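Local coordinates for protein DsrH (Allochromatium vinosum, PDB 2HY5) that probably takes part in intracellular sulfur oxidation as a subunit of the DsrEFH complex, where it may serve in sulfur transfer, at residues G36-S48 / G70-V82. Sequence-based numbering, arbitrary orientation.
Sequences GIYAALAGTRVES and GFSDERVIPGISV
Leu41 and Val76 form a single isolated beta bridge: the N of Ile77 donates to the O of Ala40 at 2.8 Å (N-H...O 161°), and the N of Ala42 returns a bond to the O of Arg75 at 3.0 Å. A water donates to the O of Ala42 and the O of Arg75, so the latter carbonyl accepts two bonds. Leu41 has CG anti to its carbonyl carbon (chi1 -55°), which swings the branches back to the Phe71 ring; CD1 lies 3.5 Å from the ring centroid and only 7° off the normal, a CH-pi contact over the face. CE2 of Tyr38 approaches CE1 of Phe71 at 3.9 Å, while Arg75 lays one guanidinium face against CD2 of Phe71 and pairs through NH2 with Asp96 of the neighbouring DsrF chain. With Phe71 replaced by an alanine, Leu41 CD1 would probably lose its aromatic platform and a gap would open beside Tyr38 and the Arg75 guanidinium. Beyond the bridge, Ile77 CD1 reaches CG of Glu47 at 3.7 Å, and Ile80 CD1 meets CB of Ala40 at the same distance. Two loops, one leading into helix 47-53 and the other into strand 81-83, outermost in this chain's parallel sheet, are thus pinned together in an alpha/beta fold, with Tyr38, Phe71 and Arg75 extending the contact into the DsrF interface.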
loop_
_atom_site.group_PDB
_atom_site.type_symbol
_atom_site.label_atom_id
_atom_site.label_comp_id
_atom_site.label_asym_id
_atom_site.label_seq_id
_atom_site.Cartn_x
_atom_site.Cartn_y
_atom_site.Cartn_z
ATOM N N GLY C 36 5.384 12.286 1.115
ATOM C CA GLY C 36 5.146 13.177 2.238
ATOM C C GLY C 36 5.516 14.611 1.884
ATOM O O GLY C 36 5.072 15.560 2.540
ATOM N N ILE C 37 6.336 14.758 0.843
ATOM C CA ILE C 37 6.814 16.055 0.345
ATOM C C ILE C 37 5.706 17.068 0.051
ATOM O O ILE C 37 5.880 18.270 0.241
ATOM C CB ILE C 37 7.654 15.843 -0.947
ATOM C CG1 ILE C 37 9.130 16.038 -0.632
ATOM C CG2 ILE C 37 7.175 16.743 -2.083
ATOM C CD1 ILE C 37 9.678 15.000 0.280
ATOM N N TYR C 38 4.569 16.576 -0.418
ATOM C CA TYR C 38 3.468 17.461 -0.767
ATOM C C TYR C 38 2.979 18.314 0.405
ATOM O O TYR C 38 2.466 19.413 0.204
ATOM C CB TYR C 38 2.322 16.638 -1.352
ATOM C CG TYR C 38 2.701 15.952 -2.647
ATOM C CD1 TYR C 38 2.718 14.559 -2.745
ATOM C CD2 TYR C 38 3.033 16.695 -3.777
ATOM C CE1 TYR C 38 3.054 13.927 -3.936
ATOM C CE2 TYR C 38 3.368 16.072 -4.980
ATOM C CZ TYR C 38 3.376 14.683 -5.049
ATOM O OH TYR C 38 3.686 14.046 -6.231
ATOM N N ALA C 39 3.145 17.809 1.621
ATOM C CA ALA C 39 2.721 18.549 2.802
ATOM C C ALA C 39 3.571 19.801 3.027
ATOM O O ALA C 39 3.144 20.728 3.704
ATOM C CB ALA C 39 2.791 17.647 4.032
ATOM N N ALA C 40 4.769 19.830 2.453
ATOM C CA ALA C 40 5.661 20.974 2.636
ATOM C C ALA C 40 5.406 22.129 1.671
ATOM O O ALA C 40 6.011 23.196 1.796
ATOM C CB ALA C 40 7.110 20.512 2.517
ATOM N N LEU C 41 4.502 21.926 0.721
ATOM C CA LEU C 41 4.208 22.946 -0.279
ATOM C C LEU C 41 3.264 24.057 0.178
ATOM O O LEU C 41 2.219 23.806 0.779
ATOM C CB LEU C 41 3.648 22.275 -1.529
ATOM C CG LEU C 41 4.553 21.183 -2.104
ATOM C CD1 LEU C 41 3.899 20.591 -3.340
ATOM C CD2 LEU C 41 5.922 21.763 -2.443
ATOM N N ALA C 42 3.642 25.296 -0.112
ATOM C CA ALA C 42 2.820 26.435 0.263
ATOM C C ALA C 42 1.530 26.418 -0.552
ATOM O O ALA C 42 1.515 25.961 -1.694
ATOM C CB ALA C 42 3.580 27.731 0.008
ATOM N N GLY C 43 0.448 26.894 0.052
ATOM C CA GLY C 43 -0.825 26.965 -0.644
ATOM C C GLY C 43 -1.778 25.784 -0.602
ATOM O O GLY C 43 -2.884 25.880 -1.135
ATOM N N THR C 44 -1.382 24.677 0.018
ATOM C CA THR C 44 -2.268 23.513 0.080
ATOM C C THR C 44 -3.268 23.638 1.222
ATOM O O THR C 44 -3.184 24.555 2.040
ATOM C CB THR C 44 -1.498 22.203 0.292
ATOM O OG1 THR C 44 -1.173 22.067 1.680
ATOM C CG2 THR C 44 -0.223 22.183 -0.539
ATOM N N ARG C 45 -4.206 22.699 1.277
ATOM C CA ARG C 45 -5.234 22.697 2.309
ATOM C C ARG C 45 -4.674 22.371 3.696
ATOM O O ARG C 45 -5.365 22.538 4.701
ATOM C CB ARG C 45 -6.331 21.691 1.948
ATOM C CG ARG C 45 -7.625 21.881 2.718
ATOM C CD ARG C 45 -8.612 20.757 2.443
ATOM N NE ARG C 45 -8.096 19.465 2.886
ATOM C CZ ARG C 45 -7.619 18.527 2.074
ATOM N NH1 ARG C 45 -7.593 18.730 0.766
ATOM N NH2 ARG C 45 -7.165 17.385 2.571
ATOM N N VAL C 46 -3.428 21.903 3.758
ATOM C CA VAL C 46 -2.831 21.573 5.048
ATOM C C VAL C 46 -1.746 22.551 5.482
ATOM O O VAL C 46 -1.097 22.337 6.501
ATOM C CB VAL C 46 -2.231 20.141 5.063
ATOM C CG1 VAL C 46 -3.302 19.126 4.700
ATOM C CG2 VAL C 46 -1.053 20.050 4.108
ATOM N N GLU C 47 -1.554 23.623 4.719
ATOM C CA GLU C 47 -0.534 24.613 5.059
ATOM C C GLU C 47 -0.719 25.157 6.477
ATOM O O GLU C 47 0.248 25.314 7.220
ATOM C CB GLU C 47 -0.555 25.783 4.068
ATOM C CG GLU C 47 0.550 26.804 4.323
ATOM C CD GLU C 47 0.405 28.070 3.497
ATOM O OE1 GLU C 47 0.302 27.973 2.259
ATOM O OE2 GLU C 47 0.401 29.170 4.091
ATOM N N SER C 48 -1.965 25.437 6.850
ATOM C CA SER C 48 -2.264 25.972 8.174
ATOM C C SER C 48 -1.743 25.100 9.308
ATOM O O SER C 48 -1.083 25.591 10.227
ATOM C CB SER C 48 -3.776 26.162 8.343
ATOM O OG SER C 48 -4.266 27.160 7.467
ATOM N N GLY C 70 8.357 17.778 -9.233
ATOM C CA GLY C 70 8.144 19.042 -9.920
ATOM C C GLY C 70 8.184 20.332 -9.127
ATOM O O GLY C 70 7.716 21.361 -9.611
ATOM N N PHE C 71 8.749 20.310 -7.929
ATOM C CA PHE C 71 8.786 21.531 -7.134
ATOM C C PHE C 71 10.175 21.996 -6.732
ATOM O O PHE C 71 11.020 21.195 -6.339
ATOM C CB PHE C 71 7.913 21.365 -5.890
ATOM C CG PHE C 71 6.514 20.930 -6.204
ATOM C CD1 PHE C 71 6.197 19.578 -6.308
ATOM C CD2 PHE C 71 5.527 21.873 -6.468
ATOM C CE1 PHE C 71 4.914 19.171 -6.678
ATOM C CE2 PHE C 71 4.245 21.478 -6.838
ATOM C CZ PHE C 71 3.938 20.122 -6.945
ATOM N N SER C 72 10.402 23.301 -6.846
ATOM C CA SER C 72 11.683 23.885 -6.467
ATOM C C SER C 72 11.605 24.255 -4.990
ATOM O O SER C 72 10.517 24.307 -4.418
ATOM C CB SER C 72 11.975 25.132 -7.309
ATOM O OG SER C 72 10.984 26.119 -7.103
ATOM N N ASP C 73 12.753 24.516 -4.376
ATOM C CA ASP C 73 12.807 24.856 -2.955
ATOM C C ASP C 73 11.977 26.077 -2.587
ATOM O O ASP C 73 11.536 26.219 -1.446
ATOM C CB ASP C 73 14.257 25.102 -2.533
ATOM C CG ASP C 73 15.147 23.896 -2.761
ATOM O OD1 ASP C 73 16.368 24.007 -2.513
ATOM O OD2 ASP C 73 14.634 22.839 -3.184
ATOM N N GLU C 74 11.773 26.956 -3.560
ATOM C CA GLU C 74 11.024 28.187 -3.346
ATOM C C GLU C 74 9.533 27.936 -3.163
ATOM O O GLU C 74 8.797 28.819 -2.722
ATOM C CB GLU C 74 11.239 29.145 -4.524
ATOM C CG GLU C 74 12.263 28.659 -5.543
ATOM C CD GLU C 74 13.640 28.485 -4.932
ATOM O OE1 GLU C 74 14.194 29.495 -4.461
ATOM O OE2 GLU C 74 14.171 27.352 -4.909
ATOM N N ARG C 75 9.094 26.728 -3.494
ATOM C CA ARG C 75 7.684 26.376 -3.384
ATOM C C ARG C 75 7.328 25.871 -1.994
ATOM O O ARG C 75 6.161 25.651 -1.688
ATOM C CB ARG C 75 7.337 25.297 -4.414
ATOM C CG ARG C 75 7.581 25.704 -5.859
ATOM C CD ARG C 75 6.656 26.833 -6.280
ATOM N NE ARG C 75 5.278 26.389 -6.478
ATOM C CZ ARG C 75 4.869 25.646 -7.504
ATOM N NH1 ARG C 75 5.730 25.257 -8.438
ATOM N NH2 ARG C 75 3.595 25.295 -7.602
ATOM N N VAL C 76 8.339 25.687 -1.153
ATOM C CA VAL C 76 8.128 25.181 0.194
ATOM C C VAL C 76 7.658 26.253 1.179
ATOM O O VAL C 76 7.956 27.439 1.015
ATOM C CB VAL C 76 9.434 24.550 0.734
ATOM C CG1 VAL C 76 9.221 23.989 2.125
ATOM C CG2 VAL C 76 9.903 23.465 -0.215
ATOM N N ILE C 77 6.912 25.826 2.192
ATOM C CA ILE C 77 6.441 26.734 3.230
ATOM C C ILE C 77 7.688 27.238 3.950
ATOM O O ILE C 77 8.510 26.442 4.408
ATOM C CB ILE C 77 5.549 25.997 4.248
ATOM C CG1 ILE C 77 4.291 25.470 3.551
ATOM C CG2 ILE C 77 5.178 26.932 5.397
ATOM C CD1 ILE C 77 3.480 24.509 4.406
ATOM N N PRO C 78 7.855 28.567 4.043
ATOM C CA PRO C 78 9.025 29.135 4.719
ATOM C C PRO C 78 9.186 28.572 6.126
ATOM O O PRO C 78 8.246 28.584 6.921
ATOM C CB PRO C 78 8.723 30.630 4.723
ATOM C CG PRO C 78 7.977 30.809 3.435
ATOM C CD PRO C 78 7.023 29.632 3.453
ATOM N N GLY C 79 10.379 28.075 6.434
ATOM C CA GLY C 79 10.612 27.511 7.752
ATOM C C GLY C 79 10.979 26.046 7.676
ATOM O O GLY C 79 11.656 25.517 8.559
ATOM N N ILE C 80 10.512 25.381 6.625
ATOM C CA ILE C 80 10.825 23.972 6.425
ATOM C C ILE C 80 12.164 23.924 5.696
ATOM O O ILE C 80 12.298 24.454 4.599
ATOM C CB ILE C 80 9.761 23.276 5.560
ATOM C CG1 ILE C 80 8.395 23.390 6.238
ATOM C CG2 ILE C 80 10.125 21.807 5.369
ATOM C CD1 ILE C 80 7.278 22.696 5.490
ATOM N N SER C 81 13.154 23.292 6.319
ATOM C CA SER C 81 14.488 23.193 5.740
ATOM C C SER C 81 14.559 22.075 4.715
ATOM O O SER C 81 14.123 20.962 4.985
ATOM C CB SER C 81 15.517 22.910 6.836
ATOM O OG SER C 81 15.530 23.931 7.815
ATOM N N VAL C 82 15.117 22.375 3.546
ATOM C CA VAL C 82 15.262 21.380 2.489
ATOM C C VAL C 82 16.615 20.694 2.674
ATOM O O VAL C 82 17.642 21.361 2.793
ATOM C CB VAL C 82 15.204 22.039 1.095
ATOM C CG1 VAL C 82 15.318 20.983 0.001
ATOM C CG2 VAL C 82 13.904 22.818 0.948
HETATM O O HOH W 1 3.982 26.125 -3.393
#